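Local coordinates for Tv2483 (Treponema vincentii, PDB 6DET), which binds L-arginine with high selectivity, probably as the lipoprotein substrate receptor of an ABC transporter in this pathogenic treponeme, at residues Y113-I125 against W254-F266. Sequence-based numbering, arbitrary orientation.
Sequences YRMCTPYLQNAKI and WFGSNLSILNVRF
I261, L120 and P118 bury the most surface, with L262 close behind, where the C-terminal tail of this family 3 solute-binding protein runs along the loop leading into strand 120-129. That long strand belongs to the central sheet, where it pairs with strand 215-223; the tail leaves helix 246-255 and continues to the carboxyl end of the chain. The two backbones share one direct bond, I261 N to Y119 O at 3.1 Å; it is nearly straight (169°), although the donor sits well above the carbonyl plane. Water 2 also donates to Y119 O and to S260 OG, so this carbonyl accepts two hydrogen bonds, and S260 OG has a further partner in N242 of helix 228-243. I261 holds CG1 between its backbone N and carbonyl carbon (chi1 59°), which lays the branch over the Y119-L120 peptide, 3.5 Å from CG1 to Y119 C; CD1 continues to L120 C and the CG of Q121. L120 starts off away from the tail, but its CD2 reaches back to L259 CB (3.7 Å), while CD1 approaches the F255 ring obliquely at CZ. L262 packs farther along the tail, its CD2 meeting both T117 CG2 and P118 O at 3.6 Å and its CG resting on Y119 CB. The Y119 ring itself leads away from the tail, and its OH bonds to D62. Water 3 accepts from Q121 N and donates to L259 O, bridging backbone to backbone. At the chain terminus the F266 ring lies over the proline in a CH-pi contact, P118 CG standing 3.8 Å from the ring centroid and 14° off its normal, while water 1 links T117 OG1 to F266 N.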
loop_
_atom_site.group_PDB
_atom_site.type_symbol
_atom_site.label_atom_id
_atom_site.label_comp_id
_atom_site.label_asym_id
_atom_site.label_seq_id
_atom_site.Cartn_x
_atom_site.Cartn_y
_atom_site.Cartn_z
ATOM N N TYR A 113 -7.964 5.378 11.907
ATOM C CA TYR A 113 -8.135 6.052 10.628
ATOM C C TYR A 113 -9.555 5.867 10.135
ATOM O O TYR A 113 -10.210 4.859 10.445
ATOM C CB TYR A 113 -7.205 5.486 9.534
ATOM C CG TYR A 113 -5.717 5.491 9.821
ATOM C CD1 TYR A 113 -4.931 6.570 9.448
ATOM C CD2 TYR A 113 -5.086 4.388 10.403
ATOM C CE1 TYR A 113 -3.577 6.573 9.656
ATOM C CE2 TYR A 113 -3.731 4.385 10.630
ATOM C CZ TYR A 113 -2.975 5.480 10.252
ATOM O OH TYR A 113 -1.610 5.485 10.461
ATOM N N ARG A 114 -10.002 6.832 9.330
ATOM C CA ARG A 114 -11.192 6.689 8.501
ATOM C C ARG A 114 -10.723 6.248 7.124
ATOM O O ARG A 114 -9.916 6.932 6.497
ATOM C CB ARG A 114 -11.972 8.006 8.398
ATOM C CG ARG A 114 -13.238 7.897 7.509
ATOM C CD ARG A 114 -14.038 9.192 7.488
ATOM N NE ARG A 114 -14.568 9.519 8.808
ATOM C CZ ARG A 114 -15.764 9.163 9.256
ATOM N NH1 ARG A 114 -16.589 8.449 8.484
ATOM N NH2 ARG A 114 -16.128 9.512 10.482
ATOM N N MET A 115 -11.183 5.095 6.664
ATOM C CA MET A 115 -10.670 4.530 5.425
ATOM C C MET A 115 -11.766 4.521 4.364
ATOM O O MET A 115 -12.949 4.311 4.672
ATOM C CB MET A 115 -10.094 3.128 5.681
ATOM C CG MET A 115 -8.832 3.225 6.559
ATOM S SD MET A 115 -8.049 1.678 7.107
ATOM C CE MET A 115 -9.210 1.195 8.361
ATOM N N CYS A 116 -11.393 4.814 3.123
ATOM C CA CYS A 116 -12.404 4.870 2.083
ATOM C C CYS A 116 -12.625 3.471 1.523
ATOM O O CYS A 116 -11.848 2.547 1.772
ATOM C CB CYS A 116 -12.005 5.829 0.972
ATOM S SG CYS A 116 -10.673 5.212 -0.066
ATOM N N THR A 117 -13.703 3.331 0.760
ATOM C CA THR A 117 -14.089 2.043 0.243
ATOM C C THR A 117 -12.880 1.420 -0.478
ATOM O O THR A 117 -12.193 2.112 -1.238
ATOM C CB THR A 117 -15.290 2.173 -0.680
ATOM O OG1 THR A 117 -15.716 0.853 -1.065
ATOM C CG2 THR A 117 -14.943 3.001 -1.879
ATOM N N PRO A 118 -12.570 0.160 -0.212
ATOM C CA PRO A 118 -11.350 -0.444 -0.781
ATOM C C PRO A 118 -11.312 -0.427 -2.300
ATOM O O PRO A 118 -12.330 -0.568 -2.977
ATOM C CB PRO A 118 -11.401 -1.876 -0.252
ATOM C CG PRO A 118 -12.108 -1.758 1.042
ATOM C CD PRO A 118 -13.107 -0.641 0.898
ATOM N N TYR A 119 -10.093 -0.285 -2.847
ATOM C CA TYR A 119 -9.945 -0.136 -4.283
ATOM C C TYR A 119 -9.115 -1.248 -4.923
ATOM O O TYR A 119 -9.201 -1.421 -6.149
ATOM C CB TYR A 119 -9.361 1.265 -4.614
ATOM C CG TYR A 119 -7.868 1.454 -4.282
ATOM C CD1 TYR A 119 -7.431 1.561 -2.947
ATOM C CD2 TYR A 119 -6.935 1.613 -5.293
ATOM C CE1 TYR A 119 -6.064 1.748 -2.640
ATOM C CE2 TYR A 119 -5.558 1.797 -4.994
ATOM C CZ TYR A 119 -5.150 1.860 -3.674
ATOM O OH TYR A 119 -3.804 2.048 -3.383
ATOM N N LEU A 120 -8.363 -2.024 -4.137
ATOM C CA LEU A 120 -7.611 -3.184 -4.626
ATOM C C LEU A 120 -7.616 -4.270 -3.566
ATOM O O LEU A 120 -7.699 -3.968 -2.373
ATOM C CB LEU A 120 -6.140 -2.857 -4.937
ATOM C CG LEU A 120 -5.814 -1.961 -6.137
ATOM C CD1 LEU A 120 -4.341 -1.557 -6.157
ATOM C CD2 LEU A 120 -6.229 -2.702 -7.425
ATOM N N GLN A 121 -7.527 -5.542 -4.012
ATOM C CA GLN A 121 -7.177 -6.648 -3.134
ATOM C C GLN A 121 -5.669 -6.803 -3.104
ATOM O O GLN A 121 -4.972 -6.463 -4.061
ATOM C CB GLN A 121 -7.781 -7.974 -3.605
ATOM C CG GLN A 121 -9.213 -8.130 -3.283
ATOM C CD GLN A 121 -9.671 -9.491 -3.724
ATOM O OE1 GLN A 121 -9.758 -9.744 -4.916
ATOM N NE2 GLN A 121 -9.859 -10.393 -2.776
ATOM N N ASN A 122 -5.170 -7.308 -1.987
ATOM C CA ASN A 122 -3.751 -7.588 -1.860
ATOM C C ASN A 122 -3.577 -8.817 -0.988
ATOM O O ASN A 122 -4.504 -9.269 -0.304
ATOM C CB ASN A 122 -3.008 -6.394 -1.264
ATOM C CG ASN A 122 -1.542 -6.678 -1.076
ATOM O OD1 ASN A 122 -0.819 -6.931 -2.057
ATOM N ND2 ASN A 122 -1.091 -6.651 0.182
ATOM N N ALA A 123 -2.377 -9.378 -1.053
ATOM C CA ALA A 123 -1.983 -10.452 -0.173
ATOM C C ALA A 123 -0.527 -10.212 0.186
ATOM O O ALA A 123 0.241 -9.737 -0.649
ATOM C CB ALA A 123 -2.120 -11.806 -0.842
ATOM N N LYS A 124 -0.172 -10.507 1.429
ATOM C CA LYS A 124 1.225 -10.546 1.829
ATOM C C LYS A 124 1.764 -11.925 1.479
ATOM O O LYS A 124 1.146 -12.937 1.795
ATOM C CB LYS A 124 1.358 -10.279 3.312
ATOM C CG LYS A 124 1.302 -8.750 3.593
ATOM C CD LYS A 124 1.346 -8.415 5.054
ATOM C CE LYS A 124 1.334 -6.904 5.278
ATOM N NZ LYS A 124 0.503 -6.156 4.289
ATOM N N ILE A 125 2.939 -11.947 0.854
ATOM C CA ILE A 125 3.591 -13.160 0.405
ATOM C C ILE A 125 5.020 -13.162 0.940
ATOM O O ILE A 125 5.590 -12.117 1.262
ATOM C CB ILE A 125 3.571 -13.260 -1.129
ATOM C CG1 ILE A 125 4.248 -12.041 -1.753
ATOM C CG2 ILE A 125 2.130 -13.343 -1.619
ATOM C CD1 ILE A 125 4.434 -12.109 -3.234
ATOM N N TRP A 254 -1.284 -0.106 -15.683
ATOM C CA TRP A 254 -0.231 -0.397 -14.711
ATOM C C TRP A 254 -0.074 -1.885 -14.395
ATOM O O TRP A 254 1.035 -2.321 -14.041
ATOM C CB TRP A 254 -0.504 0.366 -13.415
ATOM C CG TRP A 254 -0.264 1.832 -13.550
ATOM C CD1 TRP A 254 -1.203 2.817 -13.599
ATOM C CD2 TRP A 254 1.008 2.479 -13.692
ATOM N NE1 TRP A 254 -0.592 4.043 -13.746
ATOM C CE2 TRP A 254 0.768 3.857 -13.808
ATOM C CE3 TRP A 254 2.323 2.023 -13.726
ATOM C CZ2 TRP A 254 1.805 4.789 -13.949
ATOM C CZ3 TRP A 254 3.345 2.947 -13.874
ATOM C CH2 TRP A 254 3.076 4.306 -13.986
ATOM N N PHE A 255 -1.153 -2.669 -14.515
ATOM C CA PHE A 255 -1.174 -4.066 -14.117
ATOM C C PHE A 255 -1.412 -5.030 -15.271
ATOM O O PHE A 255 -1.221 -6.228 -15.085
ATOM C CB PHE A 255 -2.279 -4.315 -13.064
ATOM C CG PHE A 255 -2.091 -3.559 -11.766
ATOM C CD1 PHE A 255 -1.070 -3.893 -10.889
ATOM C CD2 PHE A 255 -2.955 -2.523 -11.427
ATOM C CE1 PHE A 255 -0.883 -3.175 -9.700
ATOM C CE2 PHE A 255 -2.804 -1.833 -10.232
ATOM C CZ PHE A 255 -1.751 -2.152 -9.373
ATOM N N GLY A 256 -1.855 -4.558 -16.431
ATOM C CA GLY A 256 -2.155 -5.429 -17.550
ATOM C C GLY A 256 -3.582 -5.960 -17.561
ATOM O O GLY A 256 -3.985 -6.590 -18.549
ATOM N N SER A 257 -4.334 -5.741 -16.491
ATOM C CA SER A 257 -5.756 -6.096 -16.398
ATOM C C SER A 257 -6.436 -5.170 -15.406
ATOM O O SER A 257 -5.783 -4.391 -14.695
ATOM C CB SER A 257 -5.932 -7.558 -15.974
ATOM O OG SER A 257 -5.551 -7.723 -14.619
ATOM N N ASN A 258 -7.770 -5.259 -15.359
ATOM C CA ASN A 258 -8.569 -4.422 -14.463
ATOM C C ASN A 258 -8.687 -5.115 -13.118
ATOM O O ASN A 258 -9.456 -6.082 -12.964
ATOM C CB ASN A 258 -9.952 -4.158 -15.050
ATOM C CG ASN A 258 -10.840 -3.428 -14.092
ATOM O OD1 ASN A 258 -10.363 -2.806 -13.131
ATOM N ND2 ASN A 258 -12.137 -3.496 -14.335
ATOM N N LEU A 259 -7.966 -4.581 -12.126
ATOM C CA LEU A 259 -7.975 -5.100 -10.766
ATOM C C LEU A 259 -8.836 -4.259 -9.824
ATOM O O LEU A 259 -8.861 -4.531 -8.618
ATOM C CB LEU A 259 -6.548 -5.176 -10.207
ATOM C CG LEU A 259 -5.547 -6.019 -10.971
ATOM C CD1 LEU A 259 -4.204 -6.028 -10.247
ATOM C CD2 LEU A 259 -6.063 -7.456 -11.157
ATOM N N SER A 260 -9.527 -3.245 -10.329
ATOM C CA SER A 260 -10.222 -2.313 -9.443
ATOM C C SER A 260 -11.422 -3.010 -8.806
ATOM O O SER A 260 -12.213 -3.652 -9.508
ATOM C CB SER A 260 -10.691 -1.085 -10.222
ATOM O OG SER A 260 -11.412 -0.220 -9.371
ATOM N N ILE A 261 -11.571 -2.882 -7.487
ATOM C CA ILE A 261 -12.729 -3.458 -6.803
ATOM C C ILE A 261 -13.624 -2.383 -6.205
ATOM O O ILE A 261 -14.348 -2.651 -5.241
ATOM C CB ILE A 261 -12.317 -4.474 -5.736
ATOM C CG1 ILE A 261 -11.429 -3.848 -4.680
ATOM C CG2 ILE A 261 -11.623 -5.674 -6.417
ATOM C CD1 ILE A 261 -11.379 -4.648 -3.425
ATOM N N LEU A 262 -13.571 -1.160 -6.740
ATOM C CA LEU A 262 -14.330 -0.063 -6.162
ATOM C C LEU A 262 -15.834 -0.204 -6.324
ATOM O O LEU A 262 -16.567 0.602 -5.726
ATOM C CB LEU A 262 -13.884 1.254 -6.789
ATOM C CG LEU A 262 -12.608 1.867 -6.178
ATOM C CD1 LEU A 262 -12.014 2.918 -7.107
ATOM C CD2 LEU A 262 -12.851 2.532 -4.794
ATOM N N ASN A 263 -16.316 -1.159 -7.130
ATOM C CA ASN A 263 -17.754 -1.411 -7.196
ATOM C C ASN A 263 -18.204 -2.487 -6.212
ATOM O O ASN A 263 -19.385 -2.848 -6.197
ATOM C CB ASN A 263 -18.186 -1.744 -8.634
ATOM C CG ASN A 263 -17.676 -3.111 -9.128
ATOM O OD1 ASN A 263 -16.655 -3.594 -8.650
ATOM N ND2 ASN A 263 -18.374 -3.707 -10.102
ATOM N N VAL A 264 -17.301 -2.975 -5.365
ATOM C CA VAL A 264 -17.669 -3.881 -4.283
ATOM C C VAL A 264 -18.179 -3.051 -3.116
ATOM O O VAL A 264 -17.567 -2.036 -2.747
ATOM C CB VAL A 264 -16.466 -4.745 -3.855
ATOM C CG1 VAL A 264 -16.846 -5.585 -2.628
ATOM C CG2 VAL A 264 -15.982 -5.616 -5.034
ATOM N N ARG A 265 -19.299 -3.479 -2.544
ATOM C CA ARG A 265 -19.893 -2.821 -1.388
ATOM C C ARG A 265 -19.426 -3.496 -0.105
ATOM O O ARG A 265 -19.572 -4.721 0.065
ATOM C CB ARG A 265 -21.413 -2.848 -1.470
ATOM C CG ARG A 265 -22.027 -2.073 -2.608
ATOM C CD ARG A 265 -23.581 -2.145 -2.502
ATOM N NE ARG A 265 -24.163 -3.463 -2.825
ATOM C CZ ARG A 265 -24.659 -4.338 -1.944
ATOM N NH1 ARG A 265 -24.662 -4.083 -0.643
ATOM N NH2 ARG A 265 -25.166 -5.489 -2.372
ATOM N N PHE A 266 -18.869 -2.690 0.791
ATOM C CA PHE A 266 -18.416 -3.137 2.091
ATOM C C PHE A 266 -19.337 -2.596 3.150
ATOM O O PHE A 266 -19.479 -3.198 4.213
ATOM C CB PHE A 266 -16.981 -2.672 2.335
ATOM C CG PHE A 266 -15.980 -3.375 1.481
ATOM C CD1 PHE A 266 -15.301 -4.490 1.953
ATOM C CD2 PHE A 266 -15.735 -2.939 0.196
ATOM C CE1 PHE A 266 -14.385 -5.137 1.153
ATOM C CE2 PHE A 266 -14.838 -3.584 -0.611
ATOM C CZ PHE A 266 -14.148 -4.682 -0.131
ATOM O OXT PHE A 266 -19.968 -1.560 2.932
HETATM O O HOH W 1 -18.424 0.086 0.299
HETATM O O HOH W 2 -9.009 0.585 -7.980
HETATM O O HOH W 3 -7.736 -6.206 -6.782
#